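Local coordinates for protein ribosomal processing cysteine protease Prp (Streptococcus mutans, PDB 2G0I) that probably acts as a Prp-family cysteine protease, with a likely role in ribosome biogenesis, and folds as a two-layer alpha-beta sandwich, at residues Q37-R42 against T139-T144; S49-G54 against Y100-L105; A85-S90 against S106-K111. One frame throughout, in Å; residues are numbered along the deposited sequence.

Overall arrangement
Contacts 1 and 2 belong to one mixed sheet, whose strand order runs 90-94, 100-104, 46-53, 36-43, 138-144. Contact 1 joins the parallel edge strand 138-144 to 36-43 and lies largely at the surface, whereas contact 2 pairs two inner strands antiparallel and is more deeply buried. The two meet where 36-43 and 46-53 are neighbours, and the Phe40 ring packs on Val50. Contact 3, between loops beyond the strand ends, adjoins contact 2: the Asp104 amide probably bonds to Ser90 O, and Leu105 packs on Cys87 and Val89. It has a single side-chain-to-carbonyl bond, with a water beside it, in place of the repeated backbone bonds of the sheet.

Contact 1: residues Q37-R42 against T139-T144; sequences QATFIR and TAKIMT
Strands 37-42 and 139-144 run parallel, their axes 4.7 Å apart at closest approach and 15° from exact alignment. Gln37 faces Thr139, and the register holds without a break to Arg42 beside Thr144. Five backbone hydrogen bonds join them, from Ala38 N to Thr139 O (3.0 Å) through to Arg42 N and Met143 O (2.9 Å). The amides of Ala38, Phe40 and Arg42 alternate as donors with those of Lys141 and Met143, the usual parallel pattern, and CA-H...O contacts share several of the same carbonyl oxygens. This pairing places the C-terminal strand 138-144 at the edge of the sheet of the two-layer sandwich, next to the strand that opens the fold. On the face of Ala38 and Phe40, which helix 114-133 covers, Ile142 lies alongside Phe40. Ile142 CG1 stands anti to its carbonyl carbon (chi1 -40°), and a second turn of like sign (chi2 -42°) brings CD1 to 3.5 Å from Phe40 CD2, while Lys141 O meets the ring edge in plane. Further along this face, Arg42 CB touches Thr144 CG2 (4.0 Å), and Arg42 NH1 forms a salt bridge with Glu121 and a hydrogen bond with Gly45 O. On the other face, Thr39 stands beside Lys141, whose chain bends at chi3 and lays CE 3.4 Å from Thr39 OG1. The selenium of selenomethionine Met143 rests 4.0 Å from Thr39 CG2.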
loop_
_atom_site.group_PDB
_atom_site.type_symbol
_atom_site.label_atom_id
_atom_site.label_comp_id
_atom_site.label_asym_id
_atom_site.label_seq_id
_atom_site.Cartn_x
_atom_site.Cartn_y
_atom_site.Cartn_z
ATOM N N GLN B 37 -14.737 4.426 7.431
ATOM C CA GLN B 37 -15.307 3.121 7.723
ATOM C C GLN B 37 -15.035 2.202 6.529
ATOM O O GLN B 37 -15.388 2.534 5.410
ATOM C CB GLN B 37 -16.809 3.272 8.032
ATOM C CG GLN B 37 -17.013 4.168 9.288
ATOM C CD GLN B 37 -18.324 4.966 9.375
ATOM O OE1 GLN B 37 -19.204 4.894 8.506
ATOM N NE2 GLN B 37 -18.447 5.756 10.450
ATOM N N ALA B 38 -14.366 1.089 6.786
ATOM C CA ALA B 38 -14.139 0.076 5.785
ATOM C C ALA B 38 -14.925 -1.211 6.123
ATOM O O ALA B 38 -14.904 -1.654 7.280
ATOM C CB ALA B 38 -12.667 -0.227 5.710
ATOM N N THR B 39 -15.576 -1.809 5.117
ATOM C CA THR B 39 -16.367 -3.047 5.292
ATOM C C THR B 39 -15.899 -4.029 4.247
ATOM O O THR B 39 -16.049 -3.777 3.028
ATOM C CB THR B 39 -17.899 -2.766 5.137
ATOM O OG1 THR B 39 -18.291 -1.759 6.069
ATOM C CG2 THR B 39 -18.766 -4.032 5.306
ATOM N N PHE B 40 -15.259 -5.094 4.720
ATOM C CA PHE B 40 -14.781 -6.181 3.853
ATOM C C PHE B 40 -15.785 -7.322 3.899
ATOM O O PHE B 40 -16.279 -7.707 4.970
ATOM C CB PHE B 40 -13.433 -6.696 4.355
ATOM C CG PHE B 40 -12.318 -5.665 4.286
ATOM C CD1 PHE B 40 -11.377 -5.723 3.238
ATOM C CD2 PHE B 40 -12.164 -4.701 5.281
ATOM C CE1 PHE B 40 -10.337 -4.805 3.139
ATOM C CE2 PHE B 40 -11.088 -3.759 5.200
ATOM C CZ PHE B 40 -10.164 -3.839 4.110
ATOM N N ILE B 41 -16.042 -7.903 2.743
ATOM C CA ILE B 41 -16.808 -9.133 2.708
ATOM C C ILE B 41 -15.939 -10.270 2.206
ATOM O O ILE B 41 -15.399 -10.193 1.087
ATOM C CB ILE B 41 -18.060 -8.974 1.855
ATOM C CG1 ILE B 41 -18.954 -7.903 2.468
ATOM C CG2 ILE B 41 -18.797 -10.383 1.679
ATOM C CD1 ILE B 41 -20.098 -7.549 1.614
ATOM N N ARG B 42 -15.850 -11.326 3.024
ATOM C CA ARG B 42 -15.211 -12.585 2.675
ATOM C C ARG B 42 -16.349 -13.618 2.455
ATOM O O ARG B 42 -17.304 -13.685 3.250
ATOM C CB ARG B 42 -14.309 -13.035 3.824
ATOM C CG ARG B 42 -13.363 -14.171 3.462
ATOM C CD ARG B 42 -12.452 -14.563 4.648
ATOM N NE ARG B 42 -11.526 -13.502 5.075
ATOM C CZ ARG B 42 -10.307 -13.302 4.566
ATOM N NH1 ARG B 42 -9.845 -14.098 3.609
ATOM N NH2 ARG B 42 -9.534 -12.332 5.036
ATOM N N THR B 139 -12.370 2.755 11.356
ATOM C CA THR B 139 -13.087 1.615 11.899
ATOM C C THR B 139 -13.233 0.598 10.774
ATOM O O THR B 139 -13.538 0.972 9.639
ATOM C CB THR B 139 -14.473 2.056 12.424
ATOM O OG1 THR B 139 -14.287 3.038 13.470
ATOM C CG2 THR B 139 -15.170 0.898 13.062
ATOM N N ALA B 140 -12.971 -0.673 11.069
ATOM C CA ALA B 140 -13.082 -1.726 10.057
ATOM C C ALA B 140 -14.138 -2.744 10.483
ATOM O O ALA B 140 -14.245 -3.053 11.681
ATOM C CB ALA B 140 -11.700 -2.416 9.846
ATOM N N LYS B 141 -14.918 -3.243 9.514
ATOM C CA LYS B 141 -15.777 -4.410 9.692
ATOM C C LYS B 141 -15.330 -5.451 8.694
ATOM O O LYS B 141 -15.192 -5.131 7.504
ATOM C CB LYS B 141 -17.246 -4.072 9.404
ATOM C CG LYS B 141 -17.835 -2.994 10.298
ATOM C CD LYS B 141 -19.363 -2.958 10.271
ATOM C CE LYS B 141 -19.922 -2.540 8.930
ATOM N NZ LYS B 141 -21.376 -2.807 8.932
ATOM N N ILE B 142 -15.066 -6.671 9.157
ATOM C CA ILE B 142 -14.834 -7.818 8.257
ATOM C C ILE B 142 -16.050 -8.714 8.454
ATOM O O ILE B 142 -16.389 -9.060 9.594
ATOM C CB ILE B 142 -13.602 -8.672 8.643
ATOM C CG1 ILE B 142 -12.397 -7.826 9.101
ATOM C CG2 ILE B 142 -13.261 -9.677 7.535
ATOM C CD1 ILE B 142 -12.079 -6.545 8.295
HETATM N N MSE B 143 -16.701 -9.090 7.357
HETATM C CA MSE B 143 -17.894 -9.876 7.429
HETATM C C MSE B 143 -17.704 -11.142 6.645
HETATM O O MSE B 143 -17.304 -11.103 5.498
HETATM C CB MSE B 143 -19.013 -9.052 6.888
HETATM C CG MSE B 143 -18.847 -7.625 7.361
HETATM SE SE MSE B 143 -20.520 -6.852 7.447
HETATM C CE MSE B 143 -21.394 -8.081 8.746
ATOM N N THR B 144 -17.916 -12.277 7.303
ATOM C CA THR B 144 -17.798 -13.552 6.624
ATOM C C THR B 144 -19.231 -14.007 6.505
ATOM O O THR B 144 -19.799 -14.552 7.449
ATOM C CB THR B 144 -16.904 -14.566 7.383
ATOM O OG1 THR B 144 -17.456 -14.810 8.678
ATOM C CG2 THR B 144 -15.466 -14.030 7.552
#

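Contact 2: residues S49-G54 against Y100-L105; sequences SVELTG and YMKIDL
An antiparallel pairing in the middle of the sheet brings strand 49-53 against strand 100-104, with Val50 opposite Ile103 and Leu52 opposite Met101 as the hydrogen-bonded pairs. Each pair closes a two-bond ring: Val50 N donates to Ile103 O (3.0 Å) and Ile103 N returns a bond to Val50 O, while Leu52 N to Met101 O (2.7 Å) and Met101 N to Leu52 O repeat the exchange. The strands run at 175° to each other. Side chains of these bonded pairs all lie on the face that packs against helix 61-84, part of the helical layer of the alpha-beta sandwich. There Val50 and Ile103 run alongside each other, with CG1 of the valine 3.8 Å from CD1 of the isoleucine; Leu52 CD1 approaches the selenium of selenomethionine Met101 more loosely, and Leu52 and Met101 both touch Ser74 of the helix.

The opposite face, carrying Ser49, Glu51, Thr53, Tyr100, Lys102 and Asp104, is more polar. With CG of Tyr100 anti to the backbone N (chi1 176°), the ring reaches diagonally past its pair partner Thr53 to Glu51. OE2 of Glu51 meets the ring edge in plane at CE1, 3.3 Å away, and the carboxylate is turned 65° from the ring. Thr53 CG2 takes the same edge at CD1 (3.8 Å). Lys102 runs fully extended; its NZ lies 4.4 Å from Glu51 OE1, beyond salt-bridge distance, and the attraction is probably weak. Ser49 CB sits near Asp104 OD1, an oxygen whose hydrogen bond goes to the hydroxyl of Ser106.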
loop_
_atom_site.group_PDB
_atom_site.type_symbol
_atom_site.label_atom_id
_atom_site.label_comp_id
_atom_site.label_asym_id
_atom_site.label_seq_id
_atom_site.Cartn_x
_atom_site.Cartn_y
_atom_site.Cartn_z
ATOM N N SER B 49 -15.159 -8.242 -1.654
ATOM C CA SER B 49 -15.384 -6.804 -1.808
ATOM C C SER B 49 -14.940 -5.981 -0.613
ATOM O O SER B 49 -14.848 -6.470 0.507
ATOM C CB SER B 49 -16.856 -6.507 -2.103
ATOM O OG SER B 49 -17.684 -6.815 -0.980
ATOM N N VAL B 50 -14.704 -4.700 -0.866
ATOM C CA VAL B 50 -14.459 -3.760 0.222
ATOM C C VAL B 50 -15.141 -2.457 -0.133
ATOM O O VAL B 50 -15.103 -2.008 -1.299
ATOM C CB VAL B 50 -12.939 -3.594 0.556
ATOM C CG1 VAL B 50 -12.202 -3.068 -0.658
ATOM C CG2 VAL B 50 -12.754 -2.600 1.728
ATOM N N GLU B 51 -15.795 -1.880 0.870
ATOM C CA GLU B 51 -16.511 -0.646 0.707
ATOM C C GLU B 51 -15.937 0.335 1.698
ATOM O O GLU B 51 -15.831 -0.002 2.870
ATOM C CB GLU B 51 -18.006 -0.890 0.918
ATOM C CG GLU B 51 -18.838 0.379 0.933
ATOM C CD GLU B 51 -20.328 0.107 1.204
ATOM O OE1 GLU B 51 -20.799 -1.014 0.915
ATOM O OE2 GLU B 51 -21.015 1.028 1.694
ATOM N N LEU B 52 -15.543 1.527 1.247
ATOM C CA LEU B 52 -15.047 2.541 2.184
ATOM C C LEU B 52 -15.817 3.834 2.110
ATOM O O LEU B 52 -16.173 4.267 1.026
ATOM C CB LEU B 52 -13.573 2.844 1.952
ATOM C CG LEU B 52 -12.633 1.652 2.136
ATOM C CD1 LEU B 52 -12.279 1.154 0.760
ATOM C CD2 LEU B 52 -11.421 2.029 2.910
ATOM N N THR B 53 -16.022 4.474 3.260
ATOM C CA THR B 53 -16.638 5.809 3.271
ATOM C C THR B 53 -15.810 6.730 4.148
ATOM O O THR B 53 -15.142 6.256 5.051
ATOM C CB THR B 53 -18.105 5.746 3.791
ATOM O OG1 THR B 53 -18.119 5.256 5.149
ATOM C CG2 THR B 53 -18.963 4.817 2.913
ATOM N N GLY B 54 -15.815 8.042 3.874
ATOM C CA GLY B 54 -15.103 9.020 4.752
ATOM C C GLY B 54 -13.674 9.427 4.373
ATOM O O GLY B 54 -13.122 10.386 4.917
ATOM N N TYR B 100 -17.091 7.888 -1.082
ATOM C CA TYR B 100 -17.514 6.499 -1.166
ATOM C C TYR B 100 -16.633 5.760 -2.191
ATOM O O TYR B 100 -16.299 6.299 -3.269
ATOM C CB TYR B 100 -18.980 6.439 -1.600
ATOM C CG TYR B 100 -19.505 5.052 -1.825
ATOM C CD1 TYR B 100 -19.913 4.274 -0.754
ATOM C CD2 TYR B 100 -19.550 4.495 -3.110
ATOM C CE1 TYR B 100 -20.372 2.986 -0.928
ATOM C CE2 TYR B 100 -20.013 3.170 -3.309
ATOM C CZ TYR B 100 -20.429 2.430 -2.197
ATOM O OH TYR B 100 -20.890 1.139 -2.330
HETATM N N MSE B 101 -16.282 4.516 -1.868
HETATM C CA MSE B 101 -15.543 3.679 -2.782
HETATM C C MSE B 101 -15.949 2.237 -2.537
HETATM O O MSE B 101 -16.088 1.805 -1.398
HETATM C CB MSE B 101 -14.054 3.856 -2.550
HETATM C CG MSE B 101 -13.176 3.074 -3.468
HETATM SE SE MSE B 101 -11.259 3.247 -2.936
HETATM C CE MSE B 101 -11.162 5.054 -2.504
ATOM N N LYS B 102 -16.174 1.498 -3.609
ATOM C CA LYS B 102 -16.397 0.096 -3.442
ATOM C C LYS B 102 -15.643 -0.646 -4.527
ATOM O O LYS B 102 -15.832 -0.364 -5.733
ATOM C CB LYS B 102 -17.890 -0.212 -3.476
ATOM C CG LYS B 102 -18.146 -1.718 -3.283
ATOM C CD LYS B 102 -19.625 -2.028 -3.095
ATOM C CE LYS B 102 -19.759 -3.481 -2.713
ATOM N NZ LYS B 102 -21.147 -3.865 -2.432
ATOM N N ILE B 103 -14.770 -1.552 -4.102
ATOM C CA ILE B 103 -14.051 -2.457 -5.016
ATOM C C ILE B 103 -14.770 -3.774 -4.920
ATOM O O ILE B 103 -14.924 -4.303 -3.816
ATOM C CB ILE B 103 -12.589 -2.641 -4.582
ATOM C CG1 ILE B 103 -11.912 -1.267 -4.561
ATOM C CG2 ILE B 103 -11.835 -3.632 -5.520
ATOM C CD1 ILE B 103 -10.741 -1.158 -3.565
ATOM N N ASP B 104 -15.235 -4.317 -6.050
ATOM C CA ASP B 104 -16.097 -5.491 -5.953
ATOM C C ASP B 104 -15.631 -6.533 -6.962
ATOM O O ASP B 104 -15.625 -6.261 -8.158
ATOM C CB ASP B 104 -17.536 -5.090 -6.173
ATOM C CG ASP B 104 -18.528 -6.222 -5.857
ATOM O OD1 ASP B 104 -18.132 -7.383 -5.616
ATOM O OD2 ASP B 104 -19.731 -5.913 -5.836
ATOM N N LEU B 105 -15.197 -7.678 -6.454
ATOM C CA LEU B 105 -14.695 -8.786 -7.284
ATOM C C LEU B 105 -15.735 -9.910 -7.403
ATOM O O LEU B 105 -15.474 -10.948 -8.030
ATOM C CB LEU B 105 -13.393 -9.379 -6.705
ATOM C CG LEU B 105 -12.106 -8.557 -6.577
ATOM C CD1 LEU B 105 -11.086 -9.368 -5.904
ATOM C CD2 LEU B 105 -11.566 -8.119 -7.938
#

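Contact 3: residues A85-S90 against S106-K111; sequences ADCTVS and SYITNK
Ala85 O, at the start of 85-90, lies 4.0 Å from Asn110 ND2, too far for a hydrogen bond. The methyl group of Ala85 is turned to helix 114-133, where it packs on Val116 and Leu119. Asp86 follows with positive phi, the first residue to leave the helical conformation, and its carbonyl supplies the polar link of the contact. Asn110 ND2 donates to Asp86 O at 3.2 Å, approaching from above the carbonyl plane, 49° out of it, in a bond that is fairly straight at hydrogen (153°). A water donates to Asn110 OD1 (2.7 Å) and, weakly, to Asp86 O, so the water weakly bridges OD1 to the carbonyl that ND2 already binds. Asn110 can reach it because its chi1 of 74° sets CG between the backbone N and the carbonyl carbon; ND2 also bonds to Asp113.

Cys87 puts its sulfur 4.1 Å from Ile108 CG2, where SG also packs on Leu105 and Val116. At Thr88 the backbone makes the contact: Ile108 CD1 lies 3.4 Å from Thr88 O, an apolar methyl against a carbonyl oxygen, not a hydrogen bond. Beyond Val89, Ser90 N is near the same methyl, and Ser90 O probably accepts the amide of Asp104 as strand 90-94 begins.

Ile108 opens a type I turn closed by Lys111 N to Ile108 O (3.1 Å), and this turn presents both Ile108 and Asn110 to the first loop. With ND2 given to the oxygens of Asp86 and Asp113 and OD1 accepting from the water, the orientation of the Asn110 amide is probably set, while Ile108 covers Cys87 and the Thr88 carbonyl.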
loop_
_atom_site.group_PDB
_atom_site.type_symbol
_atom_site.label_atom_id
_atom_site.label_comp_id
_atom_site.label_asym_id
_atom_site.label_seq_id
_atom_site.Cartn_x
_atom_site.Cartn_y
_atom_site.Cartn_z
ATOM N N ALA B 85 -1.917 -8.630 -11.367
ATOM C CA ALA B 85 -2.694 -9.826 -11.093
ATOM C C ALA B 85 -3.672 -10.153 -12.209
ATOM O O ALA B 85 -4.466 -11.086 -12.052
ATOM C CB ALA B 85 -3.453 -9.699 -9.758
ATOM N N ASP B 86 -3.648 -9.378 -13.298
ATOM C CA ASP B 86 -4.476 -9.677 -14.458
ATOM C C ASP B 86 -5.966 -9.714 -14.071
ATOM O O ASP B 86 -6.715 -10.643 -14.440
ATOM C CB ASP B 86 -4.029 -11.028 -15.048
ATOM C CG ASP B 86 -4.751 -11.380 -16.332
ATOM O OD1 ASP B 86 -5.124 -10.444 -17.077
ATOM O OD2 ASP B 86 -4.923 -12.598 -16.591
ATOM N N CYS B 87 -6.379 -8.690 -13.336
ATOM C CA CYS B 87 -7.709 -8.613 -12.743
ATOM C C CYS B 87 -8.270 -7.183 -12.852
ATOM O O CYS B 87 -7.803 -6.256 -12.166
ATOM C CB CYS B 87 -7.633 -9.086 -11.279
ATOM S SG CYS B 87 -9.178 -9.095 -10.312
ATOM N N THR B 88 -9.270 -6.989 -13.714
ATOM C CA THR B 88 -9.937 -5.699 -13.729
ATOM C C THR B 88 -11.140 -5.738 -12.817
ATOM O O THR B 88 -12.050 -6.582 -12.942
ATOM C CB THR B 88 -10.249 -5.123 -15.151
ATOM O OG1 THR B 88 -9.021 -4.922 -15.858
ATOM C CG2 THR B 88 -10.968 -3.763 -15.069
ATOM N N VAL B 89 -11.115 -4.831 -11.862
ATOM C CA VAL B 89 -12.146 -4.840 -10.855
ATOM C C VAL B 89 -13.313 -3.991 -11.320
ATOM O O VAL B 89 -13.180 -3.151 -12.229
ATOM C CB VAL B 89 -11.576 -4.423 -9.447
ATOM C CG1 VAL B 89 -10.309 -5.207 -9.179
ATOM C CG2 VAL B 89 -11.296 -2.911 -9.353
ATOM N N SER B 90 -14.454 -4.227 -10.688
ATOM C CA SER B 90 -15.533 -3.303 -10.740
ATOM C C SER B 90 -15.234 -2.320 -9.600
ATOM O O SER B 90 -14.882 -2.729 -8.486
ATOM C CB SER B 90 -16.823 -4.066 -10.506
ATOM O OG SER B 90 -17.894 -3.196 -10.266
ATOM N N SER B 106 -16.881 -9.710 -6.781
ATOM C CA SER B 106 -17.943 -10.735 -6.712
ATOM C C SER B 106 -18.244 -11.424 -8.053
ATOM O O SER B 106 -18.457 -12.639 -8.098
ATOM C CB SER B 106 -19.205 -10.121 -6.139
ATOM O OG SER B 106 -18.899 -9.582 -4.852
ATOM N N TYR B 107 -18.234 -10.653 -9.136
ATOM C CA TYR B 107 -18.560 -11.186 -10.456
ATOM C C TYR B 107 -17.341 -11.533 -11.335
ATOM O O TYR B 107 -17.528 -12.011 -12.453
ATOM C CB TYR B 107 -19.539 -10.235 -11.176
ATOM C CG TYR B 107 -20.861 -10.088 -10.433
ATOM C CD1 TYR B 107 -21.950 -10.878 -10.763
ATOM C CD2 TYR B 107 -21.005 -9.175 -9.375
ATOM C CE1 TYR B 107 -23.170 -10.768 -10.065
ATOM C CE2 TYR B 107 -22.218 -9.055 -8.673
ATOM C CZ TYR B 107 -23.293 -9.856 -9.034
ATOM O OH TYR B 107 -24.509 -9.758 -8.376
ATOM N N ILE B 108 -16.107 -11.336 -10.836
ATOM C CA ILE B 108 -14.901 -11.473 -11.688
ATOM C C ILE B 108 -14.480 -12.939 -11.632
ATOM O O ILE B 108 -14.381 -13.478 -10.544
ATOM C CB ILE B 108 -13.721 -10.584 -11.182
ATOM C CG1 ILE B 108 -14.152 -9.111 -10.975
ATOM C CG2 ILE B 108 -12.490 -10.744 -12.087
ATOM C CD1 ILE B 108 -14.870 -8.394 -12.177
ATOM N N THR B 109 -14.277 -13.605 -12.779
ATOM C CA THR B 109 -14.158 -15.079 -12.730
ATOM C C THR B 109 -12.868 -15.526 -12.058
ATOM O O THR B 109 -12.831 -16.569 -11.406
ATOM C CB THR B 109 -14.460 -15.799 -14.102
ATOM O OG1 THR B 109 -14.179 -14.903 -15.167
ATOM C CG2 THR B 109 -15.951 -16.164 -14.205
ATOM N N ASN B 110 -11.837 -14.694 -12.118
ATOM C CA ASN B 110 -10.602 -15.046 -11.421
ATOM C C ASN B 110 -10.430 -14.367 -10.039
ATOM O O ASN B 110 -9.320 -14.223 -9.533
ATOM C CB ASN B 110 -9.372 -14.909 -12.349
ATOM C CG ASN B 110 -8.975 -13.459 -12.607
ATOM O OD1 ASN B 110 -9.814 -12.541 -12.590
ATOM N ND2 ASN B 110 -7.692 -13.246 -12.869
ATOM N N LYS B 111 -11.540 -14.011 -9.402
ATOM C CA LYS B 111 -11.473 -13.493 -8.025
ATOM C C LYS B 111 -10.685 -14.366 -7.055
ATOM O O LYS B 111 -10.092 -13.849 -6.130
ATOM C CB LYS B 111 -12.878 -13.242 -7.461
ATOM C CG LYS B 111 -13.762 -14.478 -7.415
ATOM C CD LYS B 111 -15.181 -14.090 -7.121
ATOM C CE LYS B 111 -16.090 -15.314 -7.204
ATOM N NZ LYS B 111 -17.444 -14.978 -6.660
HETATM O O HOH W 1 -10.089 -10.621 -14.409
#